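Local coordinates for chloromuconate cycloisomerase (PDB 4M0X), which belongs to the enolase superfamily, pairing an N-terminal capping domain with a C-terminal barrel-type domain that holds a manganese ion, at residues K67-D71 with Q72-P76; R178-L181 with D182-C186; A234-R237 with D238-I242. One frame throughout, in Å; residues are numbered along the deposited sequence.

Interaction 1: K67-D71 with Q72-P76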
loop_
_atom_site.group_PDB
_atom_site.type_symbol
_atom_site.label_atom_id
_atom_site.label_comp_id
_atom_site.label_asym_id
_atom_site.label_seq_id
_atom_site.Cartn_x
_atom_site.Cartn_y
_atom_site.Cartn_z
ATOM N N LYS A 67 15.312 -10.939 40.950
ATOM C CA LYS A 67 15.668 -12.023 41.858
ATOM C C LYS A 67 14.474 -12.962 42.051
ATOM O O LYS A 67 14.591 -14.170 41.856
ATOM C CB LYS A 67 16.145 -11.502 43.207
ATOM C CG LYS A 67 16.441 -12.626 44.185
ATOM C CD LYS A 67 16.995 -12.130 45.511
ATOM C CE LYS A 67 16.951 -13.200 46.603
ATOM N NZ LYS A 67 17.841 -14.358 46.328
ATOM N N THR A 68 13.317 -12.394 42.387
ATOM C CA THR A 68 12.144 -13.192 42.684
ATOM C C THR A 68 11.704 -14.071 41.531
ATOM O O THR A 68 11.359 -15.221 41.756
ATOM C CB THR A 68 11.000 -12.303 43.144
ATOM O OG1 THR A 68 11.456 -11.588 44.281
ATOM C CG2 THR A 68 9.787 -13.137 43.556
ATOM N N ILE A 69 11.733 -13.536 40.308
ATOM C CA ILE A 69 11.293 -14.270 39.111
ATOM C C ILE A 69 12.245 -15.414 38.862
ATOM O O ILE A 69 11.834 -16.543 38.555
ATOM C CB ILE A 69 11.222 -13.347 37.876
ATOM C CG1 ILE A 69 9.975 -12.464 37.927
ATOM C CG2 ILE A 69 11.212 -14.131 36.587
ATOM C CD1 ILE A 69 8.666 -13.235 37.899
ATOM N N ILE A 70 13.522 -15.118 39.037
ATOM C CA ILE A 70 14.541 -16.139 38.918
ATOM C C ILE A 70 14.345 -17.218 39.996
ATOM O O ILE A 70 14.133 -18.391 39.651
ATOM C CB ILE A 70 15.948 -15.534 38.929
ATOM C CG1 ILE A 70 16.174 -14.763 37.618
ATOM C CG2 ILE A 70 16.995 -16.613 39.073
ATOM C CD1 ILE A 70 17.373 -13.834 37.611
ATOM N N ASP A 71 14.388 -16.817 41.276
ATOM C CA ASP A 71 14.284 -17.773 42.403
ATOM C C ASP A 71 13.008 -18.565 42.291
ATOM O O ASP A 71 13.068 -19.772 42.348
ATOM C CB ASP A 71 14.362 -17.121 43.792
ATOM C CG ASP A 71 15.765 -16.720 44.175
ATOM O OD1 ASP A 71 16.738 -17.194 43.555
ATOM O OD2 ASP A 71 15.922 -15.899 45.093
ATOM N N GLN A 72 11.868 -17.904 42.078
ATOM C CA GLN A 72 10.603 -18.597 42.232
ATOM C C GLN A 72 10.052 -19.219 40.963
ATOM O O GLN A 72 9.574 -20.373 41.017
ATOM C CB GLN A 72 9.559 -17.711 42.887
ATOM C CG GLN A 72 8.211 -18.383 43.096
ATOM C CD GLN A 72 7.211 -17.490 43.818
ATOM O OE1 GLN A 72 7.573 -16.449 44.394
ATOM N NE2 GLN A 72 5.941 -17.904 43.801
ATOM N N TYR A 73 10.079 -18.480 39.844
ATOM C CA TYR A 73 9.376 -18.970 38.639
ATOM C C TYR A 73 10.248 -19.517 37.543
ATOM O O TYR A 73 9.786 -20.312 36.721
ATOM C CB TYR A 73 8.429 -17.931 38.053
ATOM C CG TYR A 73 7.334 -17.517 38.991
ATOM C CD1 TYR A 73 6.116 -18.195 39.019
ATOM C CD2 TYR A 73 7.520 -16.443 39.854
ATOM C CE1 TYR A 73 5.108 -17.816 39.880
ATOM C CE2 TYR A 73 6.523 -16.051 40.725
ATOM C CZ TYR A 73 5.321 -16.732 40.727
ATOM O OH TYR A 73 4.348 -16.310 41.583
ATOM N N LEU A 74 11.498 -19.078 37.502
ATOM C CA LEU A 74 12.401 -19.560 36.468
ATOM C C LEU A 74 13.161 -20.789 36.925
ATOM O O LEU A 74 13.337 -21.711 36.146
ATOM C CB LEU A 74 13.342 -18.430 36.000
ATOM C CG LEU A 74 12.686 -17.324 35.138
ATOM C CD1 LEU A 74 13.676 -16.308 34.578
ATOM C CD2 LEU A 74 11.882 -17.939 34.016
ATOM N N ALA A 75 13.565 -20.805 38.201
ATOM C CA ALA A 75 14.473 -21.814 38.767
ATOM C C ALA A 75 14.106 -23.243 38.411
ATOM O O ALA A 75 14.979 -23.993 37.987
ATOM C CB ALA A 75 14.582 -21.665 40.275
ATOM N N PRO A 76 12.821 -23.622 38.610
ATOM C CA PRO A 76 12.188 -24.906 38.318
ATOM C C PRO A 76 12.445 -25.515 36.952
ATOM O O PRO A 76 12.382 -26.745 36.830
ATOM C CB PRO A 76 10.691 -24.595 38.441
ATOM C CG PRO A 76 10.591 -23.123 38.723
ATOM C CD PRO A 76 11.883 -22.774 39.363
#

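Interaction 2: R178-L181 with D182-C186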
loop_
_atom_site.group_PDB
_atom_site.type_symbol
_atom_site.label_atom_id
_atom_site.label_comp_id
_atom_site.label_asym_id
_atom_site.label_seq_id
_atom_site.Cartn_x
_atom_site.Cartn_y
_atom_site.Cartn_z
ATOM N N ARG A 178 19.720 22.954 23.444
ATOM C CA ARG A 178 20.659 24.058 23.567
ATOM C C ARG A 178 21.883 23.536 24.349
ATOM O O ARG A 178 23.022 23.661 23.903
ATOM C CB ARG A 178 19.989 25.253 24.250
ATOM C CG ARG A 178 20.354 26.599 23.646
ATOM C CD ARG A 178 21.774 27.042 24.002
ATOM N NE ARG A 178 22.414 27.738 22.883
ATOM C CZ ARG A 178 23.450 27.273 22.183
ATOM N NH1 ARG A 178 24.009 26.107 22.484
ATOM N NH2 ARG A 178 23.944 27.991 21.182
ATOM N N ARG A 179 21.623 22.887 25.481
ATOM C CA ARG A 179 22.671 22.248 26.257
ATOM C C ARG A 179 23.573 21.397 25.375
ATOM O O ARG A 179 24.799 21.483 25.453
ATOM C CB ARG A 179 22.072 21.396 27.383
ATOM C CG ARG A 179 23.087 20.596 28.187
ATOM C CD ARG A 179 22.404 19.742 29.237
ATOM N NE ARG A 179 21.599 18.651 28.669
ATOM C CZ ARG A 179 22.058 17.426 28.387
ATOM N NH1 ARG A 179 23.332 17.084 28.614
ATOM N NH2 ARG A 179 21.230 16.516 27.894
ATOM N N VAL A 180 22.971 20.579 24.525
ATOM C CA VAL A 180 23.772 19.664 23.719
ATOM C C VAL A 180 24.533 20.425 22.645
ATOM O O VAL A 180 25.697 20.109 22.369
ATOM C CB VAL A 180 22.930 18.509 23.153
ATOM C CG1 VAL A 180 23.717 17.679 22.158
ATOM C CG2 VAL A 180 22.481 17.636 24.296
ATOM N N LEU A 181 23.887 21.436 22.064
ATOM C CA LEU A 181 24.532 22.250 21.039
ATOM C C LEU A 181 25.756 22.918 21.647
ATOM O O LEU A 181 26.754 23.148 20.956
ATOM C CB LEU A 181 23.580 23.307 20.461
ATOM C CG LEU A 181 22.439 22.910 19.504
ATOM C CD1 LEU A 181 21.420 24.031 19.432
ATOM C CD2 LEU A 181 22.900 22.553 18.105
ATOM N N ASP A 182 25.677 23.214 22.945
ATOM C CA ASP A 182 26.786 23.841 23.652
ATOM C C ASP A 182 28.003 22.966 23.591
ATOM O O ASP A 182 29.051 23.412 23.159
ATOM C CB ASP A 182 26.440 24.101 25.111
ATOM C CG ASP A 182 25.930 25.491 25.344
ATOM O OD1 ASP A 182 25.314 26.076 24.415
ATOM O OD2 ASP A 182 26.148 26.002 26.466
ATOM N N VAL A 183 27.849 21.714 24.009
ATOM C CA VAL A 183 28.965 20.778 24.089
ATOM C C VAL A 183 29.522 20.421 22.720
ATOM O O VAL A 183 30.715 20.203 22.575
ATOM C CB VAL A 183 28.558 19.493 24.800
ATOM C CG1 VAL A 183 29.744 18.549 24.862
ATOM C CG2 VAL A 183 28.039 19.806 26.195
ATOM N N LEU A 184 28.649 20.387 21.722
ATOM C CA LEU A 184 29.030 20.111 20.357
ATOM C C LEU A 184 29.930 21.190 19.771
ATOM O O LEU A 184 30.534 21.001 18.703
ATOM C CB LEU A 184 27.777 19.984 19.492
ATOM C CG LEU A 184 26.963 18.711 19.592
ATOM C CD1 LEU A 184 25.496 19.016 19.357
ATOM C CD2 LEU A 184 27.499 17.738 18.559
ATOM N N GLU A 185 30.006 22.330 20.446
ATOM C CA GLU A 185 30.857 23.410 19.964
ATOM C C GLU A 185 32.316 23.033 20.101
ATOM O O GLU A 185 33.095 23.265 19.175
ATOM C CB GLU A 185 30.568 24.710 20.686
ATOM C CG GLU A 185 29.303 25.353 20.173
ATOM C CD GLU A 185 29.222 26.826 20.491
ATOM O OE1 GLU A 185 29.545 27.200 21.649
ATOM O OE2 GLU A 185 28.816 27.598 19.583
ATOM N N CYS A 186 32.656 22.422 21.242
ATOM C CA CYS A 186 34.012 21.904 21.503
ATOM C C CYS A 186 34.212 20.404 21.107
ATOM O O CYS A 186 35.047 19.708 21.694
ATOM C CB CYS A 186 34.443 22.197 22.968
ATOM S SG CYS A 186 34.341 23.939 23.491
#

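Interaction 3: A234-R237 with D238-I242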
loop_
_atom_site.group_PDB
_atom_site.type_symbol
_atom_site.label_atom_id
_atom_site.label_comp_id
_atom_site.label_asym_id
_atom_site.label_seq_id
_atom_site.Cartn_x
_atom_site.Cartn_y
_atom_site.Cartn_z
ATOM N N ALA A 234 9.150 6.025 11.153
ATOM C CA ALA A 234 9.260 5.994 9.707
ATOM C C ALA A 234 9.195 7.351 9.059
ATOM O O ALA A 234 9.929 7.558 8.094
ATOM C CB ALA A 234 8.226 5.078 9.069
ATOM N N ARG A 235 8.329 8.247 9.540
ATOM C CA ARG A 235 8.249 9.598 8.990
ATOM C C ARG A 235 9.559 10.325 9.273
ATOM O O ARG A 235 10.002 11.120 8.430
ATOM C CB ARG A 235 7.131 10.445 9.597
ATOM C CG ARG A 235 5.752 10.266 9.003
ATOM C CD ARG A 235 4.700 10.840 9.952
ATOM N NE ARG A 235 3.532 9.959 10.090
ATOM C CZ ARG A 235 3.016 9.513 11.254
ATOM N NH1 ARG A 235 3.560 9.861 12.423
ATOM N NH2 ARG A 235 1.935 8.707 11.257
ATOM N N LEU A 236 10.159 10.076 10.447
ATOM C CA LEU A 236 11.398 10.728 10.849
ATOM C C LEU A 236 12.544 10.256 9.973
ATOM O O LEU A 236 13.372 11.078 9.499
ATOM C CB LEU A 236 11.746 10.424 12.298
ATOM C CG LEU A 236 11.362 11.387 13.406
ATOM C CD1 LEU A 236 12.065 10.878 14.628
ATOM C CD2 LEU A 236 11.792 12.822 13.184
ATOM N N ARG A 237 12.582 8.936 9.751
ATOM C CA ARG A 237 13.634 8.336 8.954
ATOM C C ARG A 237 13.624 8.982 7.579
ATOM O O ARG A 237 14.690 9.214 7.017
ATOM C CB ARG A 237 13.479 6.827 8.871
ATOM C CG ARG A 237 14.589 6.174 8.099
ATOM C CD ARG A 237 14.248 4.780 7.616
ATOM N NE ARG A 237 15.457 4.228 6.998
ATOM C CZ ARG A 237 15.700 2.947 6.697
ATOM N NH1 ARG A 237 14.802 1.979 6.924
ATOM N NH2 ARG A 237 16.875 2.636 6.159
ATOM N N ASP A 238 12.436 9.323 7.068
ATOM C CA ASP A 238 12.324 10.038 5.789
ATOM C C ASP A 238 12.723 11.526 5.859
ATOM O O ASP A 238 13.427 12.008 5.000
ATOM C CB ASP A 238 10.920 9.920 5.161
ATOM C CG ASP A 238 10.523 8.476 4.842
ATOM O OD1 ASP A 238 11.410 7.652 4.509
ATOM O OD2 ASP A 238 9.306 8.156 4.915
ATOM N N LYS A 239 12.261 12.273 6.843
ATOM C CA LYS A 239 12.541 13.681 6.788
ATOM C C LYS A 239 14.024 13.954 7.038
ATOM O O LYS A 239 14.609 14.794 6.381
ATOM C CB LYS A 239 11.675 14.433 7.776
ATOM C CG LYS A 239 10.296 14.744 7.215
ATOM C CD LYS A 239 10.161 16.198 6.762
ATOM C CE LYS A 239 8.745 16.510 6.292
ATOM N NZ LYS A 239 7.632 16.019 7.177
ATOM N N LEU A 240 14.630 13.185 7.943
ATOM C CA LEU A 240 15.941 13.446 8.489
ATOM C C LEU A 240 17.126 13.128 7.594
ATOM O O LEU A 240 17.133 12.128 6.881
ATOM C CB LEU A 240 16.079 12.672 9.784
ATOM C CG LEU A 240 15.704 13.432 11.050
ATOM C CD1 LEU A 240 14.367 14.142 10.932
ATOM C CD2 LEU A 240 15.699 12.452 12.208
ATOM N N SER A 241 18.140 13.991 7.666
ATOM C CA SER A 241 19.375 13.840 6.917
ATOM C C SER A 241 20.305 12.861 7.641
ATOM O O SER A 241 21.389 12.540 7.154
ATOM C CB SER A 241 20.065 15.196 6.802
ATOM O OG SER A 241 20.294 15.783 8.095
ATOM N N ILE A 242 19.891 12.397 8.814
ATOM C CA ILE A 242 20.723 11.502 9.611
ATOM C C ILE A 242 19.907 10.274 9.936
ATOM O O ILE A 242 18.688 10.341 9.969
ATOM C CB ILE A 242 21.236 12.163 10.926
ATOM C CG1 ILE A 242 20.086 12.821 11.692
ATOM C CG2 ILE A 242 22.369 13.152 10.648
ATOM C CD1 ILE A 242 20.420 13.108 13.129
HETATM O O HOH W 1 17.239 9.096 8.246
#

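Interaction 1: K67-D71 with Q72-P76
A chi1 of -77° keeps CG1 of I69 beside the backbone N and sets CG2 anti to it, so that this methyl meets L74. A chi2 of -62° then carries CD1 to the Y73 ring. Both partners lie one turn on, in the last part of helix 63-74 of the N-terminal domain, where regular alpha-helical turns give way to a wider pi-type turn. CG2 of I69 lies 3.8 Å from CG of L74. CD1 of I69 comes obliquely to CD2 of the Y73 ring at 3.9 Å.

The backbone explains the spacing. Q72 N still makes an ordinary i to i+4 bond to T68 O, at 2.7 Å. The next carbonyl is shared: I69 O accepts from Y73 N at 2.9 Å and from L74 N at 2.8 Å. The L74 donor comes in nearly along the C=O axis, while the Y73 donor sits above the carbonyl plane. A75 N then bonds to I70 O at 2.9 Å, five residues back, as a pi turn requires.

The apolar side is buried. I69, I70 and L74 pack on A103 of helix 101-118, and I70 also touches A10 of strand 5-17. Y73 and Q72 face another chain: Y73 OH hydrogen-bonds to E64 of the second subunit.

Q72 runs out extended, its CG anti to the backbone N (chi1 -179°). That lays CG over one face of the Y73 ring, 3.7 Å above its plane and displaced from the ring centre. On the strand side, K67 NZ also bonds to A10 O, and it forms a salt bridge with the syn lone pair of D71 OD2 at 2.8 Å.

Interaction 2: R178-L181 with D182-C186
V180, on helix 173-183, meets L184 one turn on, on the buried side. This is the helix of a beta-alpha-beta crossover between strands 163-167 and 192-196 in the barrel domain. CG1 of V180 stands anti to its backbone N (chi1 172°), which brings it within 3.6 Å of L184 CD1. The backbone agrees: L184 N bonds to V180 O at 3.0 Å, in the carbonyl plane. V180 and V183 pack on F166 of strand 163-167, and V180 and L181 pack on L213 of helix 203-215.

Toward the end of the helix the bonding is uneven. D182 N makes a sound bond to R178 O at 2.9 Å. The bonds to R179 O are weak, from V183 N at 3.4 Å and from D182 N at 3.2 Å. The buried R179 side chain forms a salt bridge with D176 through NH2 and lies about 13 Å from the manganese ion.

The solvent side is looser. The R178 side chain bends back across that of D182. R178 NH1 and D182 OD1 are placed as a salt-bridge pair, but they are modelled too close, so its geometry is doubtful. Exposed E185 follows, and its CG lies 3.5 Å from L181 O.

Interaction 3: A234-R237 with D238-I242
The carboxylate of D238 hangs beside the carbonyl of A234, with CG 3.4 Å from A234 O. Its OD2 is also near that oxygen, but both are acceptors and make no bond. The A234 oxygen instead takes D238 N at 3.2 Å, with the donor tilted 33° from the carbonyl plane. The flat ends of R235 and R237 lead elsewhere. R235 NH1 forms a salt bridge with E203, and R237 NH2 forms one with E203 of the fourth subunit. R237 of the third subunit comes close to R235 where it holds E203.

Helix 230-239 is the crossover helix between strands 220-222 and 244-246 of the barrel domain, and this contact covers its last turn and the exit from it. K239 N bonds to R235 O at 3.0 Å. L240 is the first residue to leave helical backbone angles, yet its N still reaches L236 O at 2.9 Å.

The L236 and L240 side chains run alongside each other, with L236 CD2 3.7 Å from L240 CD1. L236 touches H207 and L240 touches L210, both of helix 203-215. Beyond the helix end, a water bridges R237 O, at 2.8 Å, and I242 O, at 2.6 Å.

Overall arrangement
The three contacts follow one another along the chain and neither nest nor cross. Each is local, joining consecutive residues at the C-terminal part of a helix, so none closes a long loop. Interaction 1 comes first, in the N-terminal domain, on the opposite side of the chain's centre from the other two. Its centre is about 46 Å from that of interaction 2 and about 42 Å from that of interaction 3. Interactions 2 and 3 share the barrel domain, with centres about 22 Å apart and nearest atoms about 10 Å apart. Helix 203-215 runs between them and packs against both of their helices. Interactions 1 and 3 also reach neighbouring subunits, while interaction 2 stays within its own chain.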